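Local coordinates for ABC transporter, substrate-binding protein (Clostridium perfringens, PDB 4EDP), which probably captures a solute outside the cell and delivers it to the membrane permease of an ABC import system, at residues G142-P147 against P249-V254; N166-P171 against I231-A236; I89-E94 against N265-N270. All blocks are in the same frame, centred on the assembly; numbering follows the deposited sequence.

Contact 1. Residues G142-P147 against P249-V254; sequences GIVVDP and PEVINV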
loop_
_atom_site.group_PDB
_atom_site.type_symbol
_atom_site.label_atom_id
_atom_site.label_comp_id
_atom_site.label_asym_id
_atom_site.label_seq_id
_atom_site.Cartn_x
_atom_site.Cartn_y
_atom_site.Cartn_z
ATOM N N GLY A 142 -5.193 -9.905 2.738
ATOM C CA GLY A 142 -5.638 -11.087 3.439
ATOM C C GLY A 142 -6.161 -12.026 2.388
ATOM O O GLY A 142 -6.108 -11.723 1.174
ATOM N N ILE A 143 -6.624 -13.190 2.836
ATOM C CA ILE A 143 -7.255 -14.139 1.924
ATOM C C ILE A 143 -8.764 -14.022 2.192
ATOM O O ILE A 143 -9.268 -14.406 3.258
ATOM C CB ILE A 143 -6.827 -15.591 2.156
ATOM C CG1 ILE A 143 -5.295 -15.731 2.099
ATOM C CG2 ILE A 143 -7.506 -16.491 1.096
ATOM C CD1 ILE A 143 -4.785 -17.137 2.459
ATOM N N VAL A 144 -9.482 -13.450 1.244
ATOM C CA VAL A 144 -10.928 -13.329 1.356
ATOM C C VAL A 144 -11.459 -14.669 0.912
ATOM O O VAL A 144 -11.147 -15.129 -0.198
ATOM C CB VAL A 144 -11.464 -12.189 0.484
ATOM C CG1 VAL A 144 -13.028 -12.091 0.604
ATOM C CG2 VAL A 144 -10.781 -10.900 0.892
ATOM N N VAL A 145 -12.248 -15.306 1.777
ATOM C CA VAL A 145 -12.741 -16.646 1.545
ATOM C C VAL A 145 -14.234 -16.804 1.726
ATOM O O VAL A 145 -14.817 -16.216 2.635
ATOM C CB VAL A 145 -12.068 -17.637 2.577
ATOM C CG1 VAL A 145 -12.615 -19.077 2.408
ATOM C CG2 VAL A 145 -10.547 -17.625 2.453
ATOM N N ASP A 146 -14.864 -17.576 0.838
ATOM C CA ASP A 146 -16.294 -17.918 0.966
ATOM C C ASP A 146 -16.274 -19.252 1.723
ATOM O O ASP A 146 -15.969 -20.285 1.143
ATOM C CB ASP A 146 -16.952 -18.110 -0.401
ATOM C CG ASP A 146 -18.367 -18.647 -0.299
ATOM O OD1 ASP A 146 -18.898 -18.769 0.830
ATOM O OD2 ASP A 146 -18.946 -18.981 -1.358
ATOM N N PRO A 147 -16.583 -19.229 3.022
ATOM C CA PRO A 147 -16.477 -20.440 3.825
ATOM C C PRO A 147 -17.524 -21.502 3.502
ATOM O O PRO A 147 -17.321 -22.670 3.830
ATOM C CB PRO A 147 -16.626 -19.911 5.262
ATOM C CG PRO A 147 -17.472 -18.700 5.119
ATOM C CD PRO A 147 -17.104 -18.090 3.802
ATOM N N PRO A 249 -22.003 -11.009 1.961
ATOM C CA PRO A 249 -21.655 -10.857 3.391
ATOM C C PRO A 249 -21.085 -12.069 4.137
ATOM O O PRO A 249 -20.457 -11.888 5.179
ATOM C CB PRO A 249 -22.966 -10.355 4.027
ATOM C CG PRO A 249 -24.016 -10.664 3.046
ATOM C CD PRO A 249 -23.393 -10.588 1.705
ATOM N N GLU A 250 -21.278 -13.271 3.603
ATOM C CA GLU A 250 -20.739 -14.478 4.237
ATOM C C GLU A 250 -19.207 -14.626 4.115
ATOM O O GLU A 250 -18.627 -15.506 4.757
ATOM C CB GLU A 250 -21.438 -15.742 3.698
ATOM C CG GLU A 250 -22.950 -15.817 4.031
ATOM C CD GLU A 250 -23.624 -17.127 3.606
ATOM O OE1 GLU A 250 -24.873 -17.209 3.692
ATOM O OE2 GLU A 250 -22.925 -18.077 3.186
ATOM N N VAL A 251 -18.543 -13.789 3.313
ATOM C CA VAL A 251 -17.095 -13.931 3.157
ATOM C C VAL A 251 -16.376 -13.555 4.466
ATOM O O VAL A 251 -16.898 -12.769 5.262
ATOM C CB VAL A 251 -16.479 -13.123 1.973
ATOM C CG1 VAL A 251 -17.017 -13.643 0.611
ATOM C CG2 VAL A 251 -16.700 -11.606 2.160
ATOM N N ILE A 252 -15.233 -14.197 4.686
ATOM C CA ILE A 252 -14.352 -13.943 5.820
ATOM C C ILE A 252 -12.972 -13.513 5.306
ATOM O O ILE A 252 -12.596 -13.783 4.151
ATOM C CB ILE A 252 -14.230 -15.207 6.739
ATOM C CG1 ILE A 252 -13.547 -16.370 6.020
ATOM C CG2 ILE A 252 -15.623 -15.617 7.229
ATOM C CD1 ILE A 252 -13.351 -17.627 6.913
ATOM N N ASN A 253 -12.223 -12.836 6.177
ATOM C CA ASN A 253 -10.894 -12.345 5.870
ATOM C C ASN A 253 -9.885 -13.097 6.717
ATOM O O ASN A 253 -9.741 -12.843 7.925
ATOM C CB ASN A 253 -10.834 -10.854 6.179
ATOM C CG ASN A 253 -9.567 -10.205 5.720
ATOM O OD1 ASN A 253 -8.985 -10.576 4.700
ATOM N ND2 ASN A 253 -9.140 -9.172 6.461
ATOM N N VAL A 254 -9.202 -14.023 6.078
ATOM C CA VAL A 254 -8.212 -14.863 6.736
ATOM C C VAL A 254 -6.836 -14.199 6.671
ATOM O O VAL A 254 -6.377 -13.818 5.590
ATOM C CB VAL A 254 -8.160 -16.288 6.080
ATOM C CG1 VAL A 254 -7.002 -17.098 6.615
ATOM C CG2 VAL A 254 -9.493 -17.037 6.272
#

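Contact 2. Residues N166-P171 against I231-A236; sequences NKIAIP and IVAAVA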
loop_
_atom_site.group_PDB
_atom_site.type_symbol
_atom_site.label_atom_id
_atom_site.label_comp_id
_atom_site.label_asym_id
_atom_site.label_seq_id
_atom_site.Cartn_x
_atom_site.Cartn_y
_atom_site.Cartn_z
ATOM N N ASN A 166 -9.333 -23.895 -10.343
ATOM C CA ASN A 166 -10.264 -22.945 -10.924
ATOM C C ASN A 166 -11.088 -22.202 -9.859
ATOM O O ASN A 166 -12.257 -21.922 -10.094
ATOM C CB ASN A 166 -11.256 -23.686 -11.841
ATOM C CG ASN A 166 -10.591 -24.680 -12.785
ATOM O OD1 ASN A 166 -11.007 -25.851 -12.860
ATOM N ND2 ASN A 166 -9.575 -24.234 -13.512
ATOM N N LYS A 167 -10.498 -21.858 -8.716
ATOM C CA LYS A 167 -11.297 -21.193 -7.650
ATOM C C LYS A 167 -10.680 -19.964 -6.980
ATOM O O LYS A 167 -11.283 -19.418 -6.060
ATOM C CB LYS A 167 -11.659 -22.222 -6.578
ATOM C CG LYS A 167 -12.700 -23.219 -6.981
ATOM C CD LYS A 167 -12.998 -24.173 -5.840
ATOM C CE LYS A 167 -14.347 -24.858 -6.025
ATOM N NZ LYS A 167 -14.480 -25.539 -7.325
ATOM N N ILE A 168 -9.487 -19.521 -7.390
ATOM C CA ILE A 168 -8.915 -18.327 -6.753
ATOM C C ILE A 168 -8.566 -17.199 -7.714
ATOM O O ILE A 168 -8.390 -17.408 -8.911
ATOM C CB ILE A 168 -7.622 -18.648 -5.891
ATOM C CG1 ILE A 168 -6.358 -18.785 -6.729
ATOM C CG2 ILE A 168 -7.832 -19.895 -4.991
ATOM C CD1 ILE A 168 -5.088 -18.996 -5.867
ATOM N N ALA A 169 -8.505 -15.989 -7.163
ATOM C CA ALA A 169 -8.063 -14.808 -7.901
ATOM C C ALA A 169 -6.894 -14.196 -7.122
ATOM O O ALA A 169 -6.918 -14.166 -5.880
ATOM C CB ALA A 169 -9.194 -13.779 -8.079
ATOM N N ILE A 170 -5.893 -13.717 -7.850
ATOM C CA ILE A 170 -4.716 -13.095 -7.259
ATOM C C ILE A 170 -4.462 -11.757 -7.978
ATOM O O ILE A 170 -4.845 -11.570 -9.139
ATOM C CB ILE A 170 -3.468 -14.015 -7.315
ATOM C CG1 ILE A 170 -3.019 -14.256 -8.758
ATOM C CG2 ILE A 170 -3.762 -15.369 -6.593
ATOM C CD1 ILE A 170 -1.807 -15.222 -8.923
ATOM N N PRO A 171 -3.845 -10.806 -7.276
ATOM C CA PRO A 171 -3.559 -9.523 -7.879
ATOM C C PRO A 171 -2.489 -9.626 -8.947
ATOM O O PRO A 171 -1.526 -10.402 -8.802
ATOM C CB PRO A 171 -3.045 -8.688 -6.693
ATOM C CG PRO A 171 -2.456 -9.673 -5.787
ATOM C CD PRO A 171 -3.384 -10.863 -5.878
ATOM N N ILE A 231 -15.226 -17.710 -7.972
ATOM C CA ILE A 231 -14.097 -17.956 -7.086
ATOM C C ILE A 231 -14.617 -18.182 -5.675
ATOM O O ILE A 231 -15.710 -17.732 -5.314
ATOM C CB ILE A 231 -13.046 -16.798 -7.085
ATOM C CG1 ILE A 231 -13.688 -15.470 -6.653
ATOM C CG2 ILE A 231 -12.379 -16.644 -8.462
ATOM C CD1 ILE A 231 -12.734 -14.261 -6.617
ATOM N N VAL A 232 -13.815 -18.907 -4.907
ATOM C CA VAL A 232 -14.040 -19.217 -3.497
ATOM C C VAL A 232 -13.071 -18.410 -2.634
ATOM O O VAL A 232 -13.323 -18.182 -1.451
ATOM C CB VAL A 232 -13.756 -20.710 -3.236
ATOM C CG1 VAL A 232 -13.533 -20.990 -1.772
ATOM C CG2 VAL A 232 -14.894 -21.564 -3.816
ATOM N N ALA A 233 -11.938 -18.008 -3.218
ATOM C CA ALA A 233 -10.918 -17.249 -2.478
ATOM C C ALA A 233 -10.163 -16.247 -3.330
ATOM O O ALA A 233 -9.998 -16.436 -4.538
ATOM C CB ALA A 233 -9.895 -18.213 -1.834
ATOM N N ALA A 234 -9.714 -15.167 -2.702
ATOM C CA ALA A 234 -8.890 -14.178 -3.390
ATOM C C ALA A 234 -7.885 -13.532 -2.447
ATOM O O ALA A 234 -8.193 -13.278 -1.274
ATOM C CB ALA A 234 -9.756 -13.068 -4.052
ATOM N N VAL A 235 -6.675 -13.300 -2.936
ATOM C CA VAL A 235 -5.697 -12.538 -2.167
ATOM C C VAL A 235 -6.115 -11.102 -2.480
ATOM O O VAL A 235 -6.112 -10.699 -3.641
ATOM C CB VAL A 235 -4.254 -12.800 -2.607
ATOM C CG1 VAL A 235 -3.302 -11.818 -1.946
ATOM C CG2 VAL A 235 -3.865 -14.244 -2.335
ATOM N N ALA A 236 -6.486 -10.340 -1.463
ATOM C CA ALA A 236 -7.014 -9.010 -1.684
ATOM C C ALA A 236 -6.786 -8.063 -0.512
ATOM O O ALA A 236 -6.606 -8.479 0.623
ATOM C CB ALA A 236 -8.496 -9.122 -1.940
#

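Contact 3. Residues I89-E94 against N265-N270; sequences ITYLAE and NTININ. With ACT (acetate ion), chain E.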
loop_
_atom_site.group_PDB
_atom_site.type_symbol
_atom_site.label_atom_id
_atom_site.label_comp_id
_atom_site.label_asym_id
_atom_site.label_seq_id
_atom_site.Cartn_x
_atom_site.Cartn_y
_atom_site.Cartn_z
ATOM N N ILE A 89 6.018 19.336 -1.696
ATOM C CA ILE A 89 5.910 17.996 -1.133
ATOM C C ILE A 89 5.109 17.095 -2.046
ATOM O O ILE A 89 4.182 17.543 -2.724
ATOM C CB ILE A 89 5.340 17.954 0.277
ATOM C CG1 ILE A 89 3.916 18.433 0.316
ATOM C CG2 ILE A 89 6.224 18.737 1.262
ATOM C CD1 ILE A 89 3.237 17.984 1.561
ATOM N N THR A 90 5.465 15.816 -2.024
ATOM C CA THR A 90 4.878 14.833 -2.903
ATOM C C THR A 90 4.357 13.592 -2.202
ATOM O O THR A 90 5.092 12.917 -1.466
ATOM C CB THR A 90 5.947 14.390 -3.924
ATOM O OG1 THR A 90 6.391 15.531 -4.689
ATOM C CG2 THR A 90 5.412 13.313 -4.867
ATOM N N TYR A 91 3.082 13.313 -2.430
ATOM C CA TYR A 91 2.410 12.111 -1.911
ATOM C C TYR A 91 2.457 11.026 -3.002
ATOM O O TYR A 91 2.022 11.262 -4.131
ATOM C CB TYR A 91 0.931 12.382 -1.603
ATOM C CG TYR A 91 0.545 13.081 -0.315
ATOM C CD1 TYR A 91 0.683 14.448 -0.157
ATOM C CD2 TYR A 91 -0.049 12.369 0.719
ATOM C CE1 TYR A 91 0.274 15.081 1.024
ATOM C CE2 TYR A 91 -0.451 12.984 1.887
ATOM C CZ TYR A 91 -0.287 14.345 2.036
ATOM O OH TYR A 91 -0.701 14.955 3.187
ATOM N N LEU A 92 2.982 9.845 -2.679
ATOM C CA LEU A 92 3.033 8.718 -3.616
ATOM C C LEU A 92 2.959 7.390 -2.885
ATOM O O LEU A 92 3.251 7.297 -1.686
ATOM C CB LEU A 92 4.363 8.692 -4.408
ATOM C CG LEU A 92 4.692 9.812 -5.414
ATOM C CD1 LEU A 92 6.183 9.813 -5.793
ATOM C CD2 LEU A 92 3.790 9.673 -6.633
ATOM N N ALA A 93 2.544 6.361 -3.614
ATOM C CA ALA A 93 2.625 5.006 -3.108
ATOM C C ALA A 93 4.139 4.764 -2.971
ATOM O O ALA A 93 4.935 5.273 -3.769
ATOM C CB ALA A 93 2.003 4.014 -4.088
ATOM N N GLU A 94 4.551 4.004 -1.964
ATOM C CA GLU A 94 5.984 3.787 -1.735
ATOM C C GLU A 94 6.747 3.295 -2.984
ATOM O O GLU A 94 7.887 3.724 -3.223
ATOM C CB GLU A 94 6.204 2.810 -0.567
ATOM C CG GLU A 94 7.671 2.709 -0.203
ATOM C CD GLU A 94 8.000 1.670 0.841
ATOM O OE1 GLU A 94 7.114 0.871 1.213
ATOM O OE2 GLU A 94 9.182 1.650 1.257
ATOM N N ASN A 265 1.871 4.506 1.743
ATOM C CA ASN A 265 1.920 5.697 0.918
ATOM C C ASN A 265 2.806 6.610 1.762
ATOM O O ASN A 265 2.701 6.624 2.989
ATOM C CB ASN A 265 0.555 6.333 0.661
ATOM C CG ASN A 265 -0.344 5.444 -0.179
ATOM O OD1 ASN A 265 0.136 4.591 -0.935
ATOM N ND2 ASN A 265 -1.640 5.660 -0.076
ATOM N N THR A 266 3.672 7.380 1.117
ATOM C CA THR A 266 4.604 8.228 1.824
ATOM C C THR A 266 4.554 9.673 1.359
ATOM O O THR A 266 3.978 9.975 0.321
ATOM C CB THR A 266 6.056 7.735 1.586
ATOM O OG1 THR A 266 6.431 7.944 0.219
ATOM C CG2 THR A 266 6.223 6.253 1.957
ATOM N N ILE A 267 5.170 10.563 2.135
ATOM C CA ILE A 267 5.257 11.982 1.764
ATOM C C ILE A 267 6.733 12.354 1.740
ATOM O O ILE A 267 7.453 12.141 2.725
ATOM C CB ILE A 267 4.572 12.940 2.768
ATOM C CG1 ILE A 267 3.152 12.506 3.079
ATOM C CG2 ILE A 267 4.612 14.395 2.239
ATOM C CD1 ILE A 267 2.496 13.302 4.206
ATOM N N ASN A 268 7.172 12.899 0.612
ATOM C CA ASN A 268 8.543 13.352 0.409
ATOM C C ASN A 268 8.647 14.851 0.184
ATOM O O ASN A 268 7.679 15.505 -0.262
ATOM C CB ASN A 268 9.126 12.639 -0.815
ATOM C CG ASN A 268 9.660 11.295 -0.481
ATOM O OD1 ASN A 268 10.797 11.185 -0.019
ATOM N ND2 ASN A 268 8.860 10.240 -0.732
ATOM N N ILE A 269 9.814 15.395 0.500
ATOM C CA ILE A 269 10.099 16.791 0.249
ATOM C C ILE A 269 10.913 16.875 -1.040
ATOM O O ILE A 269 11.953 16.230 -1.182
ATOM C CB ILE A 269 10.906 17.462 1.391
ATOM C CG1 ILE A 269 10.099 17.459 2.690
ATOM C CG2 ILE A 269 11.256 18.903 1.005
ATOM C CD1 ILE A 269 10.799 18.155 3.880
ATOM N N ASN A 270 10.428 17.651 -2.001
ATOM C CA ASN A 270 11.150 17.799 -3.265
ATOM C C ASN A 270 12.440 18.584 -3.089
ATOM O O ASN A 270 12.491 19.597 -2.411
ATOM C CB ASN A 270 10.274 18.419 -4.345
ATOM C CG ASN A 270 9.105 17.562 -4.675
ATOM O OD1 ASN A 270 8.288 17.253 -3.801
ATOM N ND2 ASN A 270 8.992 17.169 -5.949
HETATM C C ACT E . -3.029 12.678 4.604
HETATM O O ACT E . -2.093 13.481 4.872
HETATM O OXT ACT E . -3.321 11.839 5.497
HETATM C CH3 ACT E . -3.775 12.709 3.302
HETATM O O HOH W 1 6.193 10.292 -1.712
#

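Contact 1. Residues G142-P147 against P249-V254
With chi1 at 177°, Val145 turns CG1 anti to its backbone N and sets CG2 beside that N, where it meets CG2 of Val254 at 4.0 Å. Val254 has nearly the same torsion (chi1 172°), so each valine offers the methyl that lies beside its own backbone N, and the two side chains cross at a slant. On the same face Ile252 has CG1 between its backbone N and carbonyl carbon; from there CG1 packs against CB of Val145 at 4.0 Å, while CG2 touches CG of Pro147 at 4.2 Å. Ile143 and Val254 meet on this face through their CB atoms. These contacts lie on an antiparallel pair of strands in the sheet of one lobe of a periplasmic-binding-protein fold, the short strand 252-254 flanking the end of strand 135-145. Ile143 and Val254 form one hydrogen-bonded pair, with a nearly linear bond from Ile143 N to Val254 O (2.8 Å, 179° at the hydrogen) and a return bond from Val254 N to Ile143 O; Val145 and Ile252 form the next, joined by Val145 N to Ile252 O and Ile252 N to Val145 O. Between them Val144 and Asn253 are a non-hydrogen-bonded pair, and Val144 CA gives a CA-H...O contact to Ile252 O. On the other face CG1 of Val144 rests on CB of Val251 at 3.9 Å, and both valines are covered by Phe226 of helix 219-227 and Phe241 of helix 238-247. Where the strand pairing ends, Pro147 CD lies 3.1 Å from Glu250 O. The neighbouring Asp146 directs OD1 to a hydrogen bond with Ser148 OG.

Contact 2. Residues N166-P171 against I231-A236
Ala169 packs its CB against CD1 of Ile231 at 3.9 Å and against CB of Ala234 at 4.1 Å, on one face of a parallel strand pair in the alpha/beta lobe of a periplasmic-binding-protein fold. On the other face Ile168 sets CG2 against CB of Ala233. The backbones interlock in parallel register: Ala169 N donates to Ala233 O, and Ala169 O accepts from Val235 N. Before the strands begin, Lys167 O takes two bonds, from Val232 N at 2.8 Å and from Ala233 N at 3.2 Å, which ties down the turn leading into strand 233-237. Close to this carbonyl the aliphatic part of Lys167 runs alongside Val232. At the other end CD of Pro171 meets CB of Val235.

Further out, Leu222 of helix 219-227 covers Ala169, and Met225 and Phe226 of that helix cover Ile231. Met181 of helix 178-189 touches both Ile170 and Val235, while strand 212-216 bonds to the far edge of strand 168-171. CG1 of Ile231 lies between its backbone N and carbonyl carbon (chi1 59°), and the extended chain beyond it takes CD1 to CB of Ala169. CB of Ile231 is 3.3 Å from Lys167 O.

Contact 3. Residues I89-E94 against N265-N270
Tyr91 and Ile267 form a non-hydrogen-bonded pair of the antiparallel strands 89-93 and 262-269, and the ring of Tyr91 runs alongside the branched chain of Ile267. From CB, the Tyr91 side chain starts with CG anti to the carbonyl carbon (chi1 -80°), which carries the ring to this position. CG1 of Ile267 lies over one ring face, nearest CE2 (3.8 Å) and CD2, in a CH-pi contact 4.0 Å from the centroid and 15° off the normal. Further along, CZ meets CD1 of the same isoleucine at 3.7 Å. At the tip, Tyr91 OH donates a hydrogen bond to O of an acetate ion at 2.6 Å, and this acetate oxygen lies at the ring edge, in plane. In the crystal the phenol has an alkyl branch over one face and an acetate at its hydroxyl; Tyr136 adds an edge-to-face ring contact, and Phe282 of helix 276-286 also packs on Tyr91.

Next along this face Ile89 places CD1 against CG2 of Ile267 at 3.9 Å. The other face carries Thr90, Leu92, Thr266 and Asn268, where a water has three partners: it donates to Thr90 O, accepts from Asn268 ND2 at 2.8 Å and bonds to Thr266 OG1. Asn268 OD1 in turn accepts from Gly133 N, so both ends of this buried amide are engaged. Four backbone bonds join the strands, Thr90 pairing with Asn268 and Leu92 with Thr266; Thr266 N reaches Leu92 O at 2.8 Å.

Ala93 then stands at the N-cap of helix 94-103, so strand 89-93 passes directly into a helix. An antiparallel pairing with a strand returning from the other lobe is characteristic of the periplasmic-binding-protein fold, and the acetate, probably from the crystallisation liquor, may mark a pocket beside Tyr91.

How the contacts relate
The three contacts are nested along the chain: contact 2 (166-171 with 231-236) lies inside the loop closed by contact 1, which itself lies inside the loop closed by contact 3. Contacts 1 and 2 are neighbours, their centres about 10 Å apart; strands 135-145 and 233-237 pair through Val144 and Ala234, and Asp146 bonds to Val232 just beyond them. Contact 3 sits on the opposite side of the chain's centre, about 32 Å from contact 1 and 31 Å from contact 2 between centres. Strand 135-145 also pairs with strand 262-269, linking the two regions, as expected of a two-lobed binding protein whose ligand probably lies between the lobes.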